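Copper-containing nitrite reductase (Thermus scotoductus, PDB 6HBE) is a homotrimeric three-domain copper enzyme that probably reduces nitrite to nitric oxide, the step of denitrification that yields the first gaseous product. Local coordinates at residues E322-V327 and P360-I365; V349-V354 and T369-V374; A392-V397 and G422-I427. All blocks are in the same frame, centred on the assembly; numbering follows the deposited sequence.

Contact 1: E322-V327 and P360-I365; sequences EHTVRV and PKVLEI
Thr-324, Val-325 and Arg-326 pair in parallel with Val-362, Leu-363 and Glu-364, adding an edge strand to a sheet of the C-terminal cupredoxin domain. Val-325 carries the pairing: its N-H donates to Val-362 O (3.0 Å) and its carbonyl accepts from Glu-364 N. Beyond it, Val-327 N reaches Glu-364 O. The side chains are joined by a salt bridge on the face shared with Thr-324. Arg-326 starts with CG anti to its own N (chi1 -173°) and bends at chi3, which turns the guanidinium side-on to the carboxylate; NE and NH2 both lie 2.7 Å from Glu-364 OE1. The oxygen sits in the guanidinium plane, but both bonds are bent, and the two planes differ by 20°. OE2 of the same glutamate pairs with Arg-439, while Arg-326 NH1 binds Asp-330 of the second subunit, so the ion pair also reaches across the trimer interface. Thr-324 lays its methyl CG2 against Glu-364 CD (3.8 Å); its OG1 bonds to Gly-320 O. On the other face Val-325 CG2 meets Pro-360 CB at 3.7 Å, the two side chains nearly at right angles. Lys-361 runs beside the ring of His-323, CD 3.9 Å from ND1, toward its amine's carbonyl partners, among them Gly-315 O. Before the first direct backbone bond a water bridges the strands, donating to His-323 O at 2.7 Å and accepting from Lys-361 N at 3.0 Å.

Contact 2: V349-V354 and T369-V374; sequences VTVQMV and TTVEFV
Val-349 to Gln-352 pair in parallel register with Val-371 to Val-374, the strand axes 4.7 Å apart at closest approach and inclined by 27°, and five N-H...O bonds join them from Val-349 N to Met-353 N. The bond of Val-351 N to Glu-372 O (3.0 Å) arrives from above the carbonyl plane.

On the face of Val-349, Val-351 and Phe-373 the contact is hydrophobic. Phe-373 points the same way as Val-351 and lies beside it, with ring atom CE1 3.6 Å from Val-351 CG1. The other branch of that valine, CG2, turns to Val-371 CG1 at 3.9 Å. Met-353 twists at chi2 (134°) and brings its methyl CE to 4.1 Å from Phe-373 CD1, the two side chains nearly perpendicular. Were the ring of Phe-373 cut back to an alanine, Val-351 CG1 and the Met-353 methyl would probably lose their shared partner, and the thioether would be freer to turn. At the start of the pair, Val-349 CG2 and Thr-369 CG2 meet at 3.6 Å.

The face of Thr-350 and Glu-372 is mixed. Val-374 holds CG1 between its backbone N and carbonyl carbon (chi1 60°), and this branch meets Thr-350 CG2 at 3.7 Å. Glu-372 leads its carboxylate to Arg-413 and Arg-415, and OE1 also accepts from His-321 of the third subunit.

This parallel pair is part of one sheet of the cupredoxin beta-sandwich, and through Met-353, which packs on the copper ligand His-390, it backs the C-terminal domain's copper site.

Contact 3: A392-V397 and G422-I427; sequences AVVIDV and GEYVYI
Ile-395 and Asp-396 both face Val-425, a classic beta bulge in an antiparallel pair that crosses at a steep angle. Val-425 O takes the N-H of Ile-395 at 2.9 Å, and that of Asp-396 only weakly, while Val-425 N donates to Asp-396 O. Ahead of the bulge Val-393 and Ile-427 exchange two backbone bonds, Val-393 N to Ile-427 O measuring 2.8 Å.

Ile-427 can be followed outward. At CB it forks, with CG1 set between the backbone N and the carbonyl carbon (chi1 63°). CG1 thereby reaches Val-393 CG2 at 3.6 Å and also approaches Ile-395 CG2. From there CD1, the tip, continues to Ile-395 CG2 at 4.0 Å. The other branch, CG2, meets Ile-395 CD1 at 3.9 Å. Each isoleucine thus offers both branches to the other, their side chains almost at right angles. Within the bulge, CB of Asp-396 lies against Val-425 CB.

Just before the strand, Ala-392 CB rests 3.7 Å from Tyr-426 CD2. On the face of Tyr-424 and Tyr-426, Val-394 CG2 approaches Tyr-424 CB, with CG1 near the plane of that ring at its edge. Tyr-424 OH bonds to the backbone N of Glu-401, and the Tyr-426 ring makes an edge-to-face pair with Phe-358.

Across the pair, then, polarity resides in the backbone and the side chains contribute carbon-to-carbon packing. The bulge lets one carbonyl serve two N-H groups, the second weakly, while Ile-427, the last residue of its strand, directly precedes the copper ligand Cys-428.

Overall arrangement
Along the chain, 322-327 comes first and waits for 360-365, so contact 1 closes a long excursion that includes strand 349-353. That strand pairs later with 369-374; contact 2 thereby closes residues 355-368, which hold strands 358-359 and 362-366, so contacts 1 and 2 cross rather than nest. Contact 3 follows in series and closes the loop between 397 and 422, which contains strand 413-417. Contacts 1 and 3 lie at the two edges of one five-stranded sheet, whereas contact 2 belongs to the sheet packed against it. Between the sheets Leu-363 meets Val-349 and Val-351, and Tyr-426 and Ala-392 meet Phe-373, tying the C-terminal cupredoxin domain together.

Contact 1: E322-V327 and P360-I365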
loop_
_atom_site.group_PDB
_atom_site.type_symbol
_atom_site.label_atom_id
_atom_site.label_comp_id
_atom_site.label_asym_id
_atom_site.label_seq_id
_atom_site.Cartn_x
_atom_site.Cartn_y
_atom_site.Cartn_z
ATOM N N GLU C 322 14.244 -10.132 -18.608
ATOM C CA GLU C 322 13.111 -9.474 -17.936
ATOM C C GLU C 322 13.544 -8.370 -16.958
ATOM O O GLU C 322 12.681 -7.650 -16.479
ATOM C CB GLU C 322 12.141 -10.490 -17.277
ATOM C CG GLU C 322 12.645 -11.278 -16.072
ATOM C CD GLU C 322 11.577 -12.191 -15.438
ATOM O OE1 GLU C 322 10.465 -12.304 -15.980
ATOM O OE2 GLU C 322 11.853 -12.835 -14.403
ATOM N N HIS C 323 14.856 -8.236 -16.670
ATOM C CA HIS C 323 15.395 -7.125 -15.859
ATOM C C HIS C 323 16.303 -6.136 -16.609
ATOM O O HIS C 323 16.975 -5.310 -15.978
ATOM C CB HIS C 323 16.172 -7.706 -14.685
ATOM C CG HIS C 323 15.353 -8.603 -13.820
ATOM N ND1 HIS C 323 14.559 -8.124 -12.804
ATOM C CD2 HIS C 323 15.182 -9.946 -13.832
ATOM C CE1 HIS C 323 13.936 -9.131 -12.220
ATOM N NE2 HIS C 323 14.304 -10.249 -12.816
ATOM N N THR C 324 16.299 -6.217 -17.940
ATOM C CA THR C 324 17.206 -5.460 -18.811
ATOM C C THR C 324 16.511 -4.252 -19.442
ATOM O O THR C 324 15.450 -4.402 -20.021
ATOM C CB THR C 324 17.723 -6.371 -19.955
ATOM O OG1 THR C 324 18.398 -7.506 -19.385
ATOM C CG2 THR C 324 18.691 -5.622 -20.879
ATOM N N VAL C 325 17.128 -3.077 -19.333
ATOM C CA VAL C 325 16.705 -1.874 -20.026
ATOM C C VAL C 325 17.719 -1.599 -21.169
ATOM O O VAL C 325 18.884 -1.332 -20.886
ATOM C CB VAL C 325 16.665 -0.671 -19.064
ATOM C CG1 VAL C 325 16.454 0.639 -19.826
ATOM C CG2 VAL C 325 15.543 -0.828 -18.026
ATOM N N ARG C 326 17.262 -1.655 -22.423
ATOM C CA ARG C 326 18.060 -1.197 -23.580
ATOM C C ARG C 326 17.560 0.164 -24.052
ATOM O O ARG C 326 16.405 0.306 -24.470
ATOM C CB ARG C 326 18.007 -2.202 -24.727
ATOM C CG ARG C 326 18.951 -1.872 -25.907
ATOM C CD ARG C 326 18.902 -2.965 -26.962
ATOM N NE ARG C 326 19.471 -4.211 -26.455
ATOM C CZ ARG C 326 19.458 -5.379 -27.092
ATOM N NH1 ARG C 326 18.922 -5.495 -28.306
ATOM N NH2 ARG C 326 20.003 -6.445 -26.509
ATOM N N VAL C 327 18.447 1.150 -23.972
ATOM C CA VAL C 327 18.172 2.541 -24.334
ATOM C C VAL C 327 18.609 2.815 -25.801
ATOM O O VAL C 327 19.692 2.387 -26.204
ATOM C CB VAL C 327 18.939 3.452 -23.358
ATOM C CG1 VAL C 327 18.816 4.918 -23.734
ATOM C CG2 VAL C 327 18.440 3.222 -21.928
ATOM N N PRO C 360 18.151 0.063 -13.031
ATOM C CA PRO C 360 17.918 -1.332 -13.437
ATOM C C PRO C 360 19.127 -2.255 -13.175
ATOM O O PRO C 360 20.267 -1.766 -13.069
ATOM C CB PRO C 360 17.643 -1.192 -14.945
ATOM C CG PRO C 360 18.419 0.017 -15.350
ATOM C CD PRO C 360 18.454 0.945 -14.165
ATOM N N LYS C 361 18.870 -3.556 -12.994
ATOM C CA LYS C 361 19.929 -4.546 -12.764
ATOM C C LYS C 361 20.919 -4.686 -13.954
ATOM O O LYS C 361 22.133 -4.844 -13.745
ATOM C CB LYS C 361 19.341 -5.929 -12.440
ATOM C CG LYS C 361 18.616 -6.013 -11.089
ATOM C CD LYS C 361 17.890 -7.346 -10.910
ATOM C CE LYS C 361 17.119 -7.466 -9.576
ATOM N NZ LYS C 361 17.962 -7.184 -8.376
ATOM N N VAL C 362 20.374 -4.634 -15.162
ATOM C CA VAL C 362 21.142 -4.742 -16.416
ATOM C C VAL C 362 20.773 -3.573 -17.321
ATOM O O VAL C 362 19.596 -3.375 -17.653
ATOM C CB VAL C 362 20.830 -6.052 -17.166
ATOM C CG1 VAL C 362 21.698 -6.193 -18.430
ATOM C CG2 VAL C 362 20.981 -7.246 -16.272
ATOM N N LEU C 363 21.787 -2.808 -17.745
ATOM C CA LEU C 363 21.595 -1.625 -18.586
ATOM C C LEU C 363 22.446 -1.786 -19.866
ATOM O O LEU C 363 23.645 -2.106 -19.770
ATOM C CB LEU C 363 22.021 -0.388 -17.802
ATOM C CG LEU C 363 21.891 0.987 -18.455
ATOM C CD1 LEU C 363 20.445 1.386 -18.738
ATOM C CD2 LEU C 363 22.553 2.032 -17.587
ATOM N N GLU C 364 21.814 -1.575 -21.016
ATOM C CA GLU C 364 22.451 -1.627 -22.348
ATOM C C GLU C 364 22.302 -0.250 -23.025
ATOM O O GLU C 364 21.195 0.170 -23.360
ATOM C CB GLU C 364 21.868 -2.748 -23.197
ATOM C CG GLU C 364 22.026 -4.118 -22.542
ATOM C CD GLU C 364 21.512 -5.282 -23.352
ATOM O OE1 GLU C 364 20.590 -5.108 -24.181
ATOM O OE2 GLU C 364 22.003 -6.413 -23.128
ATOM N N ILE C 365 23.435 0.451 -23.192
ATOM C CA ILE C 365 23.485 1.827 -23.717
ATOM C C ILE C 365 24.368 1.906 -24.981
ATOM O O ILE C 365 25.323 1.122 -25.111
ATOM C CB ILE C 365 24.029 2.841 -22.685
ATOM C CG1 ILE C 365 25.291 2.313 -21.999
ATOM C CG2 ILE C 365 22.979 3.154 -21.619
ATOM C CD1 ILE C 365 26.033 3.360 -21.211
HETATM O O HOH W 1 16.049 -4.190 -13.680
#

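Contact 2: V349-V354 and T369-V374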
loop_
_atom_site.group_PDB
_atom_site.type_symbol
_atom_site.label_atom_id
_atom_site.label_comp_id
_atom_site.label_asym_id
_atom_site.label_seq_id
_atom_site.Cartn_x
_atom_site.Cartn_y
_atom_site.Cartn_z
ATOM N N VAL C 349 21.479 8.779 -18.323
ATOM C CA VAL C 349 20.712 7.564 -18.064
ATOM C C VAL C 349 20.956 7.213 -16.595
ATOM O O VAL C 349 22.094 7.091 -16.155
ATOM C CB VAL C 349 21.122 6.451 -19.041
ATOM C CG1 VAL C 349 20.391 5.147 -18.747
ATOM C CG2 VAL C 349 20.851 6.888 -20.488
ATOM N N THR C 350 19.876 7.100 -15.819
ATOM C CA THR C 350 19.984 6.907 -14.366
ATOM C C THR C 350 20.149 5.430 -13.945
ATOM O O THR C 350 19.393 4.555 -14.385
ATOM C CB THR C 350 18.754 7.510 -13.658
ATOM O OG1 THR C 350 18.668 8.911 -13.949
ATOM C CG2 THR C 350 18.853 7.373 -12.157
ATOM N N VAL C 351 21.118 5.165 -13.071
ATOM C CA VAL C 351 21.144 3.918 -12.316
ATOM C C VAL C 351 20.999 4.252 -10.841
ATOM O O VAL C 351 21.835 4.961 -10.282
ATOM C CB VAL C 351 22.419 3.086 -12.571
ATOM C CG1 VAL C 351 22.436 1.820 -11.703
ATOM C CG2 VAL C 351 22.487 2.705 -14.042
ATOM N N GLN C 352 19.920 3.754 -10.223
ATOM C CA GLN C 352 19.692 3.978 -8.788
ATOM C C GLN C 352 20.342 2.906 -7.943
ATOM O O GLN C 352 20.257 1.725 -8.269
ATOM C CB GLN C 352 18.185 3.975 -8.477
ATOM C CG GLN C 352 17.380 5.027 -9.190
ATOM C CD GLN C 352 15.912 5.033 -8.760
ATOM O OE1 GLN C 352 15.359 3.997 -8.407
ATOM N NE2 GLN C 352 15.294 6.192 -8.783
ATOM N N MET C 353 20.961 3.316 -6.837
ATOM C CA MET C 353 21.242 2.422 -5.718
ATOM C C MET C 353 20.037 2.563 -4.774
ATOM O O MET C 353 19.738 3.658 -4.340
ATOM C CB MET C 353 22.524 2.821 -4.985
ATOM C CG MET C 353 23.783 2.776 -5.854
ATOM S SD MET C 353 24.771 4.271 -5.633
ATOM C CE MET C 353 26.374 3.682 -6.238
ATOM N N VAL C 354 19.339 1.457 -4.504
ATOM C CA VAL C 354 18.073 1.501 -3.750
ATOM C C VAL C 354 17.764 0.131 -3.128
ATOM O O VAL C 354 17.782 -0.889 -3.812
ATOM C CB VAL C 354 16.908 2.057 -4.627
ATOM C CG1 VAL C 354 16.719 1.286 -5.924
ATOM C CG2 VAL C 354 15.575 2.124 -3.851
ATOM N N THR C 369 27.065 7.589 -24.473
ATOM C CA THR C 369 26.049 7.840 -23.435
ATOM C C THR C 369 26.689 8.063 -22.076
ATOM O O THR C 369 27.681 7.417 -21.723
ATOM C CB THR C 369 25.044 6.664 -23.362
ATOM O OG1 THR C 369 24.362 6.557 -24.604
ATOM C CG2 THR C 369 23.977 6.873 -22.238
ATOM N N THR C 370 26.088 8.958 -21.299
ATOM C CA THR C 370 26.519 9.219 -19.954
ATOM C C THR C 370 25.523 8.563 -18.978
ATOM O O THR C 370 24.323 8.815 -19.057
ATOM C CB THR C 370 26.584 10.735 -19.698
ATOM O OG1 THR C 370 27.600 11.322 -20.531
ATOM C CG2 THR C 370 26.899 11.023 -18.250
ATOM N N VAL C 371 26.056 7.778 -18.048
ATOM C CA VAL C 371 25.299 7.169 -16.953
ATOM C C VAL C 371 25.492 8.023 -15.710
ATOM O O VAL C 371 26.623 8.426 -15.405
ATOM C CB VAL C 371 25.833 5.743 -16.662
ATOM C CG1 VAL C 371 25.225 5.130 -15.392
ATOM C CG2 VAL C 371 25.577 4.857 -17.859
ATOM N N GLU C 372 24.410 8.266 -14.965
ATOM C CA GLU C 372 24.516 8.877 -13.646
ATOM C C GLU C 372 24.041 7.880 -12.594
ATOM O O GLU C 372 22.851 7.525 -12.578
ATOM C CB GLU C 372 23.669 10.160 -13.569
ATOM C CG GLU C 372 23.698 10.867 -12.205
ATOM C CD GLU C 372 22.951 12.194 -12.187
ATOM O OE1 GLU C 372 21.705 12.197 -11.992
ATOM O OE2 GLU C 372 23.604 13.251 -12.364
ATOM N N PHE C 373 24.961 7.447 -11.730
ATOM C CA PHE C 373 24.618 6.725 -10.498
ATOM C C PHE C 373 24.060 7.721 -9.465
ATOM O O PHE C 373 24.641 8.816 -9.249
ATOM C CB PHE C 373 25.833 6.004 -9.890
ATOM C CG PHE C 373 26.216 4.737 -10.603
ATOM C CD1 PHE C 373 25.618 3.528 -10.275
ATOM C CD2 PHE C 373 27.172 4.747 -11.623
ATOM C CE1 PHE C 373 25.963 2.348 -10.933
ATOM C CE2 PHE C 373 27.516 3.568 -12.288
ATOM C CZ PHE C 373 26.919 2.364 -11.952
ATOM N N VAL C 374 22.925 7.375 -8.845
ATOM C CA VAL C 374 22.378 8.197 -7.735
ATOM C C VAL C 374 22.016 7.285 -6.570
ATOM O O VAL C 374 21.429 6.233 -6.783
ATOM C CB VAL C 374 21.156 9.064 -8.197
ATOM C CG1 VAL C 374 20.001 8.210 -8.729
ATOM C CG2 VAL C 374 20.656 9.950 -7.059
#

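Contact 3: A392-V397 and G422-I427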
loop_
_atom_site.group_PDB
_atom_site.type_symbol
_atom_site.label_atom_id
_atom_site.label_comp_id
_atom_site.label_asym_id
_atom_site.label_seq_id
_atom_site.Cartn_x
_atom_site.Cartn_y
_atom_site.Cartn_z
ATOM N N ALA C 392 30.019 1.721 -6.687
ATOM C CA ALA C 392 29.960 0.728 -7.748
ATOM C C ALA C 392 31.406 0.485 -8.233
ATOM O O ALA C 392 32.064 1.447 -8.623
ATOM C CB ALA C 392 29.095 1.229 -8.892
ATOM N N VAL C 393 31.862 -0.776 -8.196
ATOM C CA VAL C 393 33.260 -1.185 -8.547
ATOM C C VAL C 393 33.227 -2.391 -9.511
ATOM O O VAL C 393 32.649 -3.444 -9.200
ATOM C CB VAL C 393 34.111 -1.519 -7.280
ATOM C CG1 VAL C 393 33.998 -0.430 -6.224
ATOM C CG2 VAL C 393 33.723 -2.846 -6.630
ATOM N N VAL C 394 33.804 -2.242 -10.703
ATOM C CA VAL C 394 33.816 -3.344 -11.664
ATOM C C VAL C 394 34.698 -4.491 -11.146
ATOM O O VAL C 394 35.819 -4.249 -10.656
ATOM C CB VAL C 394 34.285 -2.884 -13.048
ATOM C CG1 VAL C 394 34.453 -4.069 -14.000
ATOM C CG2 VAL C 394 33.295 -1.908 -13.631
ATOM N N ILE C 395 34.182 -5.718 -11.235
ATOM C CA ILE C 395 34.945 -6.918 -10.854
ATOM C C ILE C 395 35.064 -7.990 -11.960
ATOM O O ILE C 395 35.680 -9.034 -11.725
ATOM C CB ILE C 395 34.409 -7.552 -9.549
ATOM C CG1 ILE C 395 32.925 -7.933 -9.671
ATOM C CG2 ILE C 395 34.631 -6.594 -8.388
ATOM C CD1 ILE C 395 32.572 -9.247 -9.006
ATOM N N ASP C 396 34.505 -7.724 -13.148
ATOM C CA ASP C 396 34.593 -8.603 -14.319
ATOM C C ASP C 396 34.686 -7.666 -15.523
ATOM O O ASP C 396 33.706 -6.998 -15.885
ATOM C CB ASP C 396 33.368 -9.536 -14.418
ATOM C CG ASP C 396 33.452 -10.550 -15.587
ATOM O OD1 ASP C 396 34.109 -10.295 -16.617
ATOM O OD2 ASP C 396 32.816 -11.616 -15.491
ATOM N N VAL C 397 35.872 -7.628 -16.130
ATOM C CA VAL C 397 36.239 -6.616 -17.104
ATOM C C VAL C 397 36.213 -7.261 -18.484
ATOM O O VAL C 397 37.020 -8.165 -18.744
ATOM C CB VAL C 397 37.662 -6.073 -16.810
ATOM C CG1 VAL C 397 38.014 -4.900 -17.723
ATOM C CG2 VAL C 397 37.778 -5.666 -15.344
ATOM N N GLY C 422 31.806 -2.651 -24.987
ATOM C CA GLY C 422 32.293 -3.490 -23.886
ATOM C C GLY C 422 31.175 -3.909 -22.932
ATOM O O GLY C 422 30.055 -3.387 -23.025
ATOM N N GLU C 423 31.469 -4.865 -22.048
ATOM C CA GLU C 423 30.585 -5.162 -20.917
ATOM C C GLU C 423 31.330 -5.348 -19.606
ATOM O O GLU C 423 32.543 -5.671 -19.584
ATOM C CB GLU C 423 29.663 -6.348 -21.209
ATOM C CG GLU C 423 30.277 -7.549 -21.895
ATOM C CD GLU C 423 29.230 -8.620 -22.196
ATOM O OE1 GLU C 423 28.355 -8.871 -21.337
ATOM O OE2 GLU C 423 29.284 -9.212 -23.291
ATOM N N TYR C 424 30.589 -5.105 -18.516
ATOM C CA TYR C 424 31.144 -5.000 -17.165
ATOM C C TYR C 424 30.141 -5.530 -16.143
ATOM O O TYR C 424 28.963 -5.162 -16.206
ATOM C CB TYR C 424 31.453 -3.532 -16.839
ATOM C CG TYR C 424 32.236 -2.829 -17.930
ATOM C CD1 TYR C 424 33.633 -2.925 -17.979
ATOM C CD2 TYR C 424 31.587 -2.106 -18.931
ATOM C CE1 TYR C 424 34.358 -2.306 -18.991
ATOM C CE2 TYR C 424 32.301 -1.480 -19.950
ATOM C CZ TYR C 424 33.692 -1.590 -19.975
ATOM O OH TYR C 424 34.424 -0.988 -20.978
ATOM N N VAL C 425 30.603 -6.371 -15.219
ATOM C CA VAL C 425 29.833 -6.737 -14.039
ATOM C C VAL C 425 30.426 -5.936 -12.897
ATOM O O VAL C 425 31.650 -5.939 -12.732
ATOM C CB VAL C 425 29.915 -8.250 -13.717
ATOM C CG1 VAL C 425 29.001 -8.619 -12.554
ATOM C CG2 VAL C 425 29.587 -9.073 -14.948
ATOM N N TYR C 426 29.581 -5.243 -12.124
ATOM C CA TYR C 426 30.038 -4.437 -10.991
ATOM C C TYR C 426 29.304 -4.827 -9.708
ATOM O O TYR C 426 28.200 -5.388 -9.754
ATOM C CB TYR C 426 29.923 -2.924 -11.284
ATOM C CG TYR C 426 28.503 -2.421 -11.510
ATOM C CD1 TYR C 426 27.892 -2.510 -12.763
ATOM C CD2 TYR C 426 27.768 -1.856 -10.467
ATOM C CE1 TYR C 426 26.587 -2.065 -12.967
ATOM C CE2 TYR C 426 26.449 -1.415 -10.668
ATOM C CZ TYR C 426 25.854 -1.525 -11.901
ATOM O OH TYR C 426 24.549 -1.068 -12.127
ATOM N N ILE C 427 29.955 -4.566 -8.578
ATOM C CA ILE C 427 29.370 -4.747 -7.242
ATOM C C ILE C 427 29.493 -3.473 -6.437
ATOM O O ILE C 427 30.157 -2.520 -6.848
ATOM C CB ILE C 427 30.014 -5.938 -6.443
ATOM C CG1 ILE C 427 31.507 -5.704 -6.149
ATOM C CG2 ILE C 427 29.828 -7.249 -7.188
ATOM C CD1 ILE C 427 32.159 -6.783 -5.306
#